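Local atomic coordinates of mirolysin (Tannerella forsythia, PDB entry 6R7V), a protein that probably cleaves peptide bonds as a zinc-dependent metallopeptidase of the pappalysin family and is held latent here as a cysteine-switch zymogen. Residues A[44-48]-A[300-305]; A[48-54]-A[150-156]; A[163-168]-A[180-185]. The protein carries 1 engineered substitution. All coordinates share one frame; numbering follows the deposited sequence. Where two conformers were deposited one is given.

How the contacts relate
All three contacts reach one mixed beta sheet; contact 1 packs a C-terminal helical segment on it. Contacts 1 and 2 share strand 45-55 and the residue Pro-48; their centres lie about 15 Å apart, and Met-300 of contact 1 packs on Tyr-151 of contact 2. Contact 3, its centre about 11 Å from that of contact 2, continues the sheet: strand 152-157 pairs with 182-185, which in turn pairs with 165-167. Contacts 1 and 3 do not touch, their centres being about 21 Å apart. Along the chain, contact 1 closes a long loop that encloses contacts 2 and 3, which follow in series. The sheet thus leads from the helical turn at contact 1 to the zinc side at contact 3.

Contact 1: A[44-48]-A[300-305]; sequences TILIP and MQIYAN
Gln-301 uses its side-chain amide to grip the backbone of Leu-46 at both of its polar atoms. Leu-46 N donates to Gln-301 OE1 at 2.9 Å, while Gln-301 NE2 donates to Leu-46 O at 2.7 Å. The second bond is the less regular, since NE2 approaches from above the carbonyl plane, 44° out of it. A bend at chi2 (-53°) turns the amide back towards the strand; the glutamine side chain crosses that of Ile-45 at about a right angle, with Gln-301 NE2 resting 3.5 Å from Ile-45 CG2.

The tight part lies towards Pro-48. Its ring is a compact, rigid wedge: CG sits 3.7 Å from Ala-304 CA, and CD lies 3.7 Å from Met-300 CG. The small Ala-304 lets the start of helix 304-307 come this close, and its CB also faces Leu-46 O. Beside the proline, the flexible Met-300 chain bends at chi3 (-81°) and its SD meets Ile-47 CD1 at 3.7 Å. Phe-290 covers Ile-45, Ile-47 and Gln-301.

The other side is looser. Exposed Asn-305 reaches back only to place ND2 near Leu-46 CD2, and Thr-44, hydrogen-bonded to Asn-100, hardly takes part. Because Ile-45 and Ile-47 pair with strand 101-105, the glutamine amide stands in for a neighbouring peptide group on the opposite edge.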
loop_
_atom_site.group_PDB
_atom_site.type_symbol
_atom_site.label_atom_id
_atom_site.label_comp_id
_atom_site.label_asym_id
_atom_site.label_seq_id
_atom_site.Cartn_x
_atom_site.Cartn_y
_atom_site.Cartn_z
ATOM N N THR A 44 4.709 10.927 -15.343
ATOM C CA THR A 44 4.740 9.626 -14.723
ATOM C C THR A 44 5.710 9.609 -13.555
ATOM O O THR A 44 6.832 10.130 -13.659
ATOM C CB THR A 44 5.109 8.542 -15.739
ATOM O OG1 THR A 44 4.202 8.584 -16.840
ATOM C CG2 THR A 44 5.027 7.155 -15.129
ATOM N N ILE A 45 5.250 9.067 -12.412
ATOM C CA ILE A 45 6.056 8.922 -11.210
ATOM C C ILE A 45 6.611 7.512 -11.243
ATOM O O ILE A 45 5.841 6.569 -11.431
ATOM C CB ILE A 45 5.182 9.193 -9.962
ATOM C CG1 ILE A 45 4.784 10.674 -9.909
ATOM C CG2 ILE A 45 5.903 8.735 -8.687
ATOM C CD1 ILE A 45 3.651 10.971 -8.913
ATOM N N LEU A 46 7.937 7.370 -11.117
ATOM C CA LEU A 46 8.573 6.057 -11.141
ATOM C C LEU A 46 9.086 5.710 -9.748
ATOM O O LEU A 46 9.809 6.494 -9.135
ATOM C CB LEU A 46 9.732 6.070 -12.163
ATOM C CG LEU A 46 10.611 4.817 -12.239
ATOM C CD1 LEU A 46 9.797 3.572 -12.561
ATOM C CD2 LEU A 46 11.697 5.017 -13.305
ATOM N N ILE A 47 8.767 4.502 -9.305
ATOM C CA ILE A 47 9.165 4.016 -7.997
ATOM C C ILE A 47 10.126 2.849 -8.136
ATOM O O ILE A 47 9.677 1.763 -8.502
ATOM C CB ILE A 47 7.921 3.545 -7.195
ATOM C CG1 ILE A 47 6.797 4.599 -7.108
ATOM C CG2 ILE A 47 8.329 3.031 -5.781
ATOM C CD1 ILE A 47 7.065 5.762 -6.395
ATOM N N PRO A 48 11.423 3.014 -7.781
ATOM C CA PRO A 48 12.349 1.855 -7.719
ATOM C C PRO A 48 11.980 0.982 -6.543
ATOM O O PRO A 48 11.733 1.495 -5.449
ATOM C CB PRO A 48 13.730 2.514 -7.470
ATOM C CG PRO A 48 13.543 3.992 -7.811
ATOM C CD PRO A 48 12.104 4.263 -7.384
ATOM N N MET A 300 12.755 10.499 -4.296
ATOM C CA MET A 300 12.696 9.231 -4.969
ATOM C C MET A 300 12.659 9.443 -6.481
ATOM O O MET A 300 13.104 8.582 -7.233
ATOM C CB MET A 300 11.469 8.455 -4.494
ATOM C CG MET A 300 11.401 7.083 -5.063
ATOM S SD MET A 300 10.117 6.168 -4.255
ATOM C CE MET A 300 10.986 5.652 -2.739
ATOM N N GLN A 301 12.150 10.596 -6.932
ATOM C CA GLN A 301 12.082 10.832 -8.368
ATOM C C GLN A 301 13.394 11.297 -8.977
ATOM O O GLN A 301 13.560 11.158 -10.187
ATOM C CB GLN A 301 10.975 11.838 -8.692
ATOM C CG GLN A 301 9.600 11.312 -8.270
ATOM C CD GLN A 301 9.337 9.942 -8.838
ATOM O OE1 GLN A 301 9.182 9.779 -10.063
ATOM N NE2 GLN A 301 9.337 8.929 -7.959
ATOM N N ILE A 302 14.310 11.854 -8.173
ATOM C CA ILE A 302 15.561 12.424 -8.697
ATOM C C ILE A 302 16.452 11.325 -9.311
ATOM O O ILE A 302 16.957 11.488 -10.424
ATOM C CB ILE A 302 16.316 13.250 -7.618
ATOM C CG1 ILE A 302 15.439 14.413 -7.040
ATOM C CG2 ILE A 302 17.659 13.821 -8.169
ATOM C CD1 ILE A 302 14.896 15.476 -8.011
ATOM N N TYR A 303 16.570 10.197 -8.634
ATOM C CA TYR A 303 17.438 9.152 -9.144
ATOM C C TYR A 303 16.669 7.897 -9.573
ATOM O O TYR A 303 17.310 6.880 -9.819
ATOM C CB TYR A 303 18.503 8.805 -8.078
ATOM C CG TYR A 303 19.201 10.030 -7.534
ATOM C CD1 TYR A 303 20.146 10.714 -8.294
ATOM C CD2 TYR A 303 18.857 10.558 -6.291
ATOM C CE1 TYR A 303 20.755 11.875 -7.822
ATOM C CE2 TYR A 303 19.471 11.713 -5.799
ATOM C CZ TYR A 303 20.419 12.369 -6.569
ATOM O OH TYR A 303 20.998 13.536 -6.115
ATOM N N ALA A 304 15.318 7.962 -9.750
ATOM C CA ALA A 304 14.575 6.747 -10.106
ATOM C C ALA A 304 15.036 6.092 -11.402
ATOM O O ALA A 304 15.158 4.868 -11.437
ATOM C CB ALA A 304 13.083 7.019 -10.185
ATOM N N ASN A 305 15.317 6.888 -12.452
ATOM C CA ASN A 305 15.751 6.334 -13.734
ATOM C C ASN A 305 17.087 5.634 -13.595
ATOM O O ASN A 305 17.228 4.529 -14.103
ATOM C CB ASN A 305 15.832 7.401 -14.814
ATOM C CG ASN A 305 14.496 7.828 -15.357
ATOM O OD1 ASN A 305 14.258 9.015 -15.599
ATOM N ND2 ASN A 305 13.601 6.874 -15.594
#

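Contact 2: A[48-54]-A[150-156]; sequences PVVVHVV and RYLNIWV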
loop_
_atom_site.group_PDB
_atom_site.type_symbol
_atom_site.label_atom_id
_atom_site.label_comp_id
_atom_site.label_asym_id
_atom_site.label_seq_id
_atom_site.Cartn_x
_atom_site.Cartn_y
_atom_site.Cartn_z
ATOM N N PRO A 48 11.423 3.014 -7.781
ATOM C CA PRO A 48 12.349 1.855 -7.719
ATOM C C PRO A 48 11.980 0.982 -6.543
ATOM O O PRO A 48 11.733 1.495 -5.449
ATOM C CB PRO A 48 13.730 2.514 -7.470
ATOM C CG PRO A 48 13.543 3.992 -7.811
ATOM C CD PRO A 48 12.104 4.263 -7.384
ATOM N N VAL A 49 11.916 -0.339 -6.747
ATOM C CA VAL A 49 11.488 -1.259 -5.717
ATOM C C VAL A 49 12.578 -2.254 -5.399
ATOM O O VAL A 49 13.235 -2.783 -6.290
ATOM C CB VAL A 49 10.211 -2.023 -6.198
ATOM C CG1 VAL A 49 9.761 -3.088 -5.183
ATOM C CG2 VAL A 49 9.061 -1.050 -6.487
ATOM N N VAL A 50 12.719 -2.580 -4.127
ATOM C CA VAL A 50 13.512 -3.714 -3.687
ATOM C C VAL A 50 12.600 -4.612 -2.870
ATOM O O VAL A 50 11.862 -4.145 -1.982
ATOM C CB VAL A 50 14.807 -3.321 -2.938
ATOM C CG1 VAL A 50 14.531 -2.429 -1.716
ATOM C CG2 VAL A 50 15.627 -4.556 -2.557
ATOM N N VAL A 51 12.584 -5.888 -3.236
ATOM C CA VAL A 51 11.802 -6.898 -2.494
ATOM C C VAL A 51 12.745 -7.719 -1.647
ATOM O O VAL A 51 13.679 -8.357 -2.182
ATOM C CB VAL A 51 10.998 -7.785 -3.464
ATOM C CG1 VAL A 51 10.187 -8.835 -2.687
ATOM C CG2 VAL A 51 10.066 -6.912 -4.300
ATOM N N HIS A 52 12.504 -7.715 -0.329
ATOM C CA HIS A 52 13.303 -8.476 0.622
ATOM C C HIS A 52 12.567 -9.722 1.014
ATOM O O HIS A 52 11.623 -9.616 1.804
ATOM C CB HIS A 52 13.629 -7.675 1.890
ATOM C CG HIS A 52 14.249 -6.342 1.649
ATOM N ND1 HIS A 52 15.556 -6.227 1.228
ATOM C CD2 HIS A 52 13.733 -5.096 1.822
ATOM C CE1 HIS A 52 15.796 -4.925 1.124
ATOM N NE2 HIS A 52 14.730 -4.204 1.496
ATOM N N VAL A 53 12.987 -10.894 0.494
ATOM C CA VAL A 53 12.367 -12.164 0.905
ATOM C C VAL A 53 13.112 -12.644 2.137
ATOM O O VAL A 53 14.337 -12.848 2.080
ATOM C CB VAL A 53 12.378 -13.219 -0.222
ATOM C CG1 VAL A 53 11.685 -14.511 0.223
ATOM C CG2 VAL A 53 11.734 -12.673 -1.496
ATOM N N VAL A 54 12.385 -12.779 3.266
ATOM C CA VAL A 54 12.976 -13.221 4.526
ATOM C C VAL A 54 12.316 -14.550 4.828
ATOM O O VAL A 54 11.096 -14.605 4.988
ATOM C CB VAL A 54 12.770 -12.149 5.632
ATOM C CG1 VAL A 54 13.406 -12.603 6.939
ATOM C CG2 VAL A 54 13.322 -10.772 5.198
ATOM N N ARG A 150 15.206 6.610 -1.601
ATOM C CA ARG A 150 15.366 6.256 -3.001
ATOM C C ARG A 150 14.634 4.999 -3.434
ATOM O O ARG A 150 14.374 4.863 -4.630
ATOM C CB ARG A 150 16.848 6.083 -3.308
ATOM C CG ARG A 150 17.572 7.432 -3.198
ATOM C CD ARG A 150 19.040 7.346 -3.479
ATOM N NE ARG A 150 19.720 8.383 -2.707
ATOM C CZ ARG A 150 21.027 8.604 -2.722
ATOM N NH1 ARG A 150 21.820 7.879 -3.500
ATOM N NH2 ARG A 150 21.552 9.556 -1.964
ATOM N N TYR A 151 14.367 4.078 -2.521
ATOM C CA TYR A 151 13.711 2.821 -2.874
ATOM C C TYR A 151 12.487 2.604 -2.049
ATOM O O TYR A 151 12.460 2.911 -0.853
ATOM C CB TYR A 151 14.646 1.609 -2.565
ATOM C CG TYR A 151 16.013 1.672 -3.213
ATOM C CD1 TYR A 151 16.264 1.028 -4.426
ATOM C CD2 TYR A 151 17.093 2.271 -2.559
ATOM C CE1 TYR A 151 17.539 1.022 -4.990
ATOM C CE2 TYR A 151 18.380 2.225 -3.089
ATOM C CZ TYR A 151 18.596 1.609 -4.311
ATOM O OH TYR A 151 19.855 1.616 -4.848
ATOM N N LEU A 152 11.473 1.999 -2.678
ATOM C CA LEU A 152 10.361 1.414 -1.931
ATOM C C LEU A 152 10.805 0.020 -1.543
ATOM O O LEU A 152 11.080 -0.821 -2.403
ATOM C CB LEU A 152 9.051 1.362 -2.729
ATOM C CG LEU A 152 7.960 0.358 -2.245
ATOM C CD1 LEU A 152 7.423 0.707 -0.836
ATOM C CD2 LEU A 152 6.771 0.315 -3.192
ATOM N N ASN A 153 10.856 -0.223 -0.230
ATOM C CA ASN A 153 11.212 -1.518 0.338
ATOM C C ASN A 153 9.960 -2.327 0.630
ATOM O O ASN A 153 9.078 -1.850 1.365
ATOM C CB ASN A 153 11.978 -1.335 1.639
ATOM C CG ASN A 153 13.352 -0.775 1.468
ATOM O OD1 ASN A 153 14.359 -1.498 1.494
ATOM N ND2 ASN A 153 13.439 0.522 1.278
ATOM N N ILE A 154 9.869 -3.522 0.033
ATOM C CA ILE A 154 8.765 -4.432 0.255
ATOM C C ILE A 154 9.316 -5.688 0.881
ATOM O O ILE A 154 10.080 -6.409 0.205
ATOM C CB ILE A 154 8.007 -4.785 -1.033
ATOM C CG1 ILE A 154 7.491 -3.531 -1.780
ATOM C CG2 ILE A 154 6.868 -5.748 -0.672
ATOM C CD1 ILE A 154 6.736 -3.883 -3.130
ATOM N N TRP A 155 8.999 -5.943 2.161
ATOM C CA TRP A 155 9.476 -7.153 2.827
ATOM C C TRP A 155 8.422 -8.218 2.672
ATOM O O TRP A 155 7.224 -7.905 2.791
ATOM C CB TRP A 155 9.739 -6.879 4.312
ATOM C CG TRP A 155 10.948 -6.061 4.588
ATOM C CD1 TRP A 155 12.180 -6.531 4.944
ATOM C CD2 TRP A 155 11.008 -4.629 4.723
ATOM N NE1 TRP A 155 13.032 -5.478 5.214
ATOM C CE2 TRP A 155 12.342 -4.295 5.050
ATOM C CE3 TRP A 155 10.075 -3.584 4.536
ATOM C CZ2 TRP A 155 12.744 -2.972 5.280
ATOM C CZ3 TRP A 155 10.488 -2.274 4.722
ATOM C CH2 TRP A 155 11.796 -1.977 5.131
ATOM N N VAL A 156 8.839 -9.460 2.363
ATOM C CA VAL A 156 7.931 -10.595 2.223
ATOM C C VAL A 156 8.329 -11.631 3.245
ATOM O O VAL A 156 9.513 -11.995 3.294
ATOM C CB VAL A 156 7.996 -11.156 0.794
ATOM C CG1 VAL A 156 7.061 -12.356 0.635
ATOM C CG2 VAL A 156 7.670 -10.063 -0.234
#
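Val-49 to Val-53 pair in register with Leu-152 to Val-156 as neighbouring parallel strands of the central sheet, a sheet of the kind found in the metzincin N-terminal subdomain. Backbone bonds run in the usual parallel pattern, from Leu-152 N to Pro-48 O at one end to Val-54 N to Val-156 O at the other. At the start of the strand, Pro-48 packs its ring on Arg-150 O, with CG 3.4 Å away.

On the face carrying Val-49, Val-51 and Val-53, the branched side chains fit by stagger: Val-49 and Val-51 each send CG1 past their register partner to the side chain two residues further along the other strand. Val-49 CG1 meets Ile-154 CD1 at 3.7 Å, and Val-51 CG1 meets Val-156 CG2 at the same 3.7 Å, both pairs crossing at a slant. Beta-branched residues suit this extended backbone, and helix 64-77 lays Ile-67 and Ile-71 over the valines.

The face carrying Val-50, His-52, Asn-153 and Trp-155 is more polar. Val-50 CG1, set between its backbone N and carbonyl carbon (chi1 57°), lies alongside Asn-153, 3.3 Å from OD1. Beyond it, His-52 and Trp-155 run side by side in the same direction, their rings tilted by 34°; His-52 CD2 sits over one face of the indole, 3.5 Å from Trp-155 NE1. Thr-119 holds His-52 ND1, and Asn-143 takes the indole N-H. The imidazole lies nearly coplanar with the Asn-153 amide, and His-52 NE2 donates in its ring plane to a lone pair of Asn-153 OD1 at 2.7 Å, an oxygen that also accepts from Trp-146 N.

Contact 3: A[163-168]-A[180-185]; sequences LLGYAQ and DGVVIH
An antiparallel ladder joins the short edge strand 165-167 to strand 182-185, next to the zinc site. Tyr-166 and Val-183 form its hydrogen-bonded pair: Tyr-166 N donates to Val-183 O at 2.9 Å, and Val-183 N returns a bond to Tyr-166 O. His-185 N to Leu-164 O and Gln-168 N to Gly-181 O continue the ladder at its two ends.

The side chains of the central pair point the same way. With CG between its backbone N and carbonyl carbon (chi1 69°), the Tyr-166 ring lies alongside Val-183 and turns a face to it. Val-183 CG2 then makes a CH-pi contact over that face, 4.0 Å from the ring centroid, and Asp-133 holds the phenol hydroxyl. A flat ring suits this place because it offers a broad face to CB and CG2 of the branched valine. Gly-165 CA lies 3.1 Å from Val-183 O, which leaves no room for a side chain between them.

In metzincins an antiparallel edge strand of this kind borders the active-site cleft and probably guides the substrate backbone. Here the latency segment occupies that side: Gly-7 bonds to the backbone of Gly-165 and Ser-8 to Ala-167 O, beside the zinc ligand Cys-6. Ala-167 also touches His-211, another zinc ligand, and its small methyl suits so close a neighbour.

At the far end, Gln-168 extends fully beyond CG, and one water accepts from its NE2 at 2.9 Å and donates to Asp-180 OD1 at 2.7 Å. Arg-297 forms a salt bridge with the other carboxylate oxygen, OD2, and Thr-179 binds the glutamine's OE1. At the opposite end His-185 presents its ring edge to Leu-163, with His-185 CD2 3.3 Å from Leu-163 O, while its ND1 is bonded to Lys-187 N.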
loop_
_atom_site.group_PDB
_atom_site.type_symbol
_atom_site.label_atom_id
_atom_site.label_comp_id
_atom_site.label_asym_id
_atom_site.label_seq_id
_atom_site.Cartn_x
_atom_site.Cartn_y
_atom_site.Cartn_z
ATOM N N LEU A 163 -2.546 -11.857 10.048
ATOM C CA LEU A 163 -2.118 -10.651 9.340
ATOM C C LEU A 163 -1.668 -10.863 7.871
ATOM O O LEU A 163 -0.771 -11.659 7.600
ATOM C CB LEU A 163 -0.987 -10.008 10.148
ATOM C CG LEU A 163 -0.519 -8.612 9.735
ATOM C CD1 LEU A 163 -1.638 -7.599 9.857
ATOM C CD2 LEU A 163 0.639 -8.168 10.612
ATOM N N LEU A 164 -2.261 -10.101 6.940
ATOM C CA LEU A 164 -1.891 -10.193 5.519
ATOM C C LEU A 164 -0.773 -9.228 5.142
ATOM O O LEU A 164 -0.009 -9.509 4.210
ATOM C CB LEU A 164 -3.092 -9.914 4.589
ATOM C CG LEU A 164 -4.319 -10.839 4.695
ATOM C CD1 LEU A 164 -5.324 -10.476 3.644
ATOM C CD2 LEU A 164 -3.958 -12.294 4.563
ATOM N N GLY A 165 -0.729 -8.072 5.792
ATOM C CA GLY A 165 0.273 -7.076 5.447
ATOM C C GLY A 165 0.112 -5.823 6.270
ATOM O O GLY A 165 -0.904 -5.653 6.968
ATOM N N TYR A 166 1.113 -4.941 6.197
ATOM C CA TYR A 166 1.036 -3.641 6.847
ATOM C C TYR A 166 1.991 -2.665 6.174
ATOM O O TYR A 166 2.973 -3.067 5.544
ATOM C CB TYR A 166 1.282 -3.723 8.358
ATOM C CG TYR A 166 2.690 -4.059 8.791
ATOM C CD1 TYR A 166 3.587 -3.057 9.152
ATOM C CD2 TYR A 166 3.091 -5.385 8.951
ATOM C CE1 TYR A 166 4.869 -3.364 9.605
ATOM C CE2 TYR A 166 4.360 -5.701 9.425
ATOM C CZ TYR A 166 5.235 -4.686 9.776
ATOM O OH TYR A 166 6.497 -4.990 10.225
ATOM N N ALA A 167 1.698 -1.379 6.303
ATOM C CA ALA A 167 2.503 -0.330 5.707
ATOM C C ALA A 167 2.829 0.713 6.726
ATOM O O ALA A 167 2.076 0.890 7.689
ATOM C CB ALA A 167 1.717 0.318 4.570
ATOM N N GLN A 168 3.855 1.504 6.449
ATOM C CA GLN A 168 4.153 2.657 7.267
ATOM C C GLN A 168 3.648 3.893 6.504
ATOM O O GLN A 168 3.932 4.043 5.320
ATOM C CB GLN A 168 5.661 2.753 7.598
ATOM C CG GLN A 168 5.906 3.862 8.616
ATOM C CD GLN A 168 7.329 3.886 9.092
ATOM O OE1 GLN A 168 7.735 3.050 9.878
ATOM N NE2 GLN A 168 8.096 4.847 8.622
ATOM N N ASP A 180 10.344 2.748 6.881
ATOM C CA ASP A 180 9.401 3.117 5.847
ATOM C C ASP A 180 9.331 2.027 4.770
ATOM O O ASP A 180 10.355 1.433 4.401
ATOM C CB ASP A 180 9.755 4.475 5.220
ATOM C CG ASP A 180 8.735 4.912 4.181
ATOM O OD1 ASP A 180 7.528 4.955 4.515
ATOM O OD2 ASP A 180 9.131 5.133 3.040
ATOM N N GLY A 181 8.116 1.698 4.335
ATOM C CA GLY A 181 7.910 0.657 3.349
ATOM C C GLY A 181 6.718 -0.185 3.690
ATOM O O GLY A 181 5.839 0.243 4.478
ATOM N N VAL A 182 6.661 -1.386 3.062
ATOM C CA VAL A 182 5.501 -2.261 3.251
ATOM C C VAL A 182 5.943 -3.690 3.458
ATOM O O VAL A 182 7.028 -4.107 3.007
ATOM C CB VAL A 182 4.428 -2.166 2.126
ATOM C CG1 VAL A 182 3.969 -0.719 1.894
ATOM C CG2 VAL A 182 4.907 -2.792 0.822
ATOM N N VAL A 183 5.136 -4.431 4.237
ATOM C CA VAL A 183 5.428 -5.830 4.582
ATOM C C VAL A 183 4.228 -6.650 4.141
ATOM O O VAL A 183 3.077 -6.304 4.490
ATOM C CB VAL A 183 5.686 -6.000 6.100
ATOM C CG1 VAL A 183 6.065 -7.440 6.426
ATOM C CG2 VAL A 183 6.787 -5.057 6.604
ATOM N N ILE A 184 4.480 -7.749 3.393
ATOM C CA ILE A 184 3.406 -8.591 2.900
ATOM C C ILE A 184 3.614 -10.037 3.316
ATOM O O ILE A 184 4.729 -10.556 3.206
ATOM C CB ILE A 184 3.280 -8.490 1.345
ATOM C CG1 ILE A 184 3.241 -7.026 0.790
ATOM C CG2 ILE A 184 2.010 -9.276 0.839
ATOM C CD1 ILE A 184 1.935 -6.229 1.265
ATOM N N HIS A 185 2.526 -10.733 3.672
ATOM C CA HIS A 185 2.616 -12.162 4.001
ATOM C C HIS A 185 2.994 -12.906 2.742
ATOM O O HIS A 185 2.387 -12.686 1.692
ATOM C CB HIS A 185 1.243 -12.621 4.499
ATOM C CG HIS A 185 1.244 -13.949 5.182
ATOM N ND1 HIS A 185 1.678 -15.090 4.545
ATOM C CD2 HIS A 185 0.927 -14.250 6.461
ATOM C CE1 HIS A 185 1.579 -16.063 5.444
ATOM N NE2 HIS A 185 1.159 -15.607 6.618
HETATM O O HOH W 1 5.526 -1.403 6.819
HETATM O O HOH W 2 6.967 6.533 6.605
#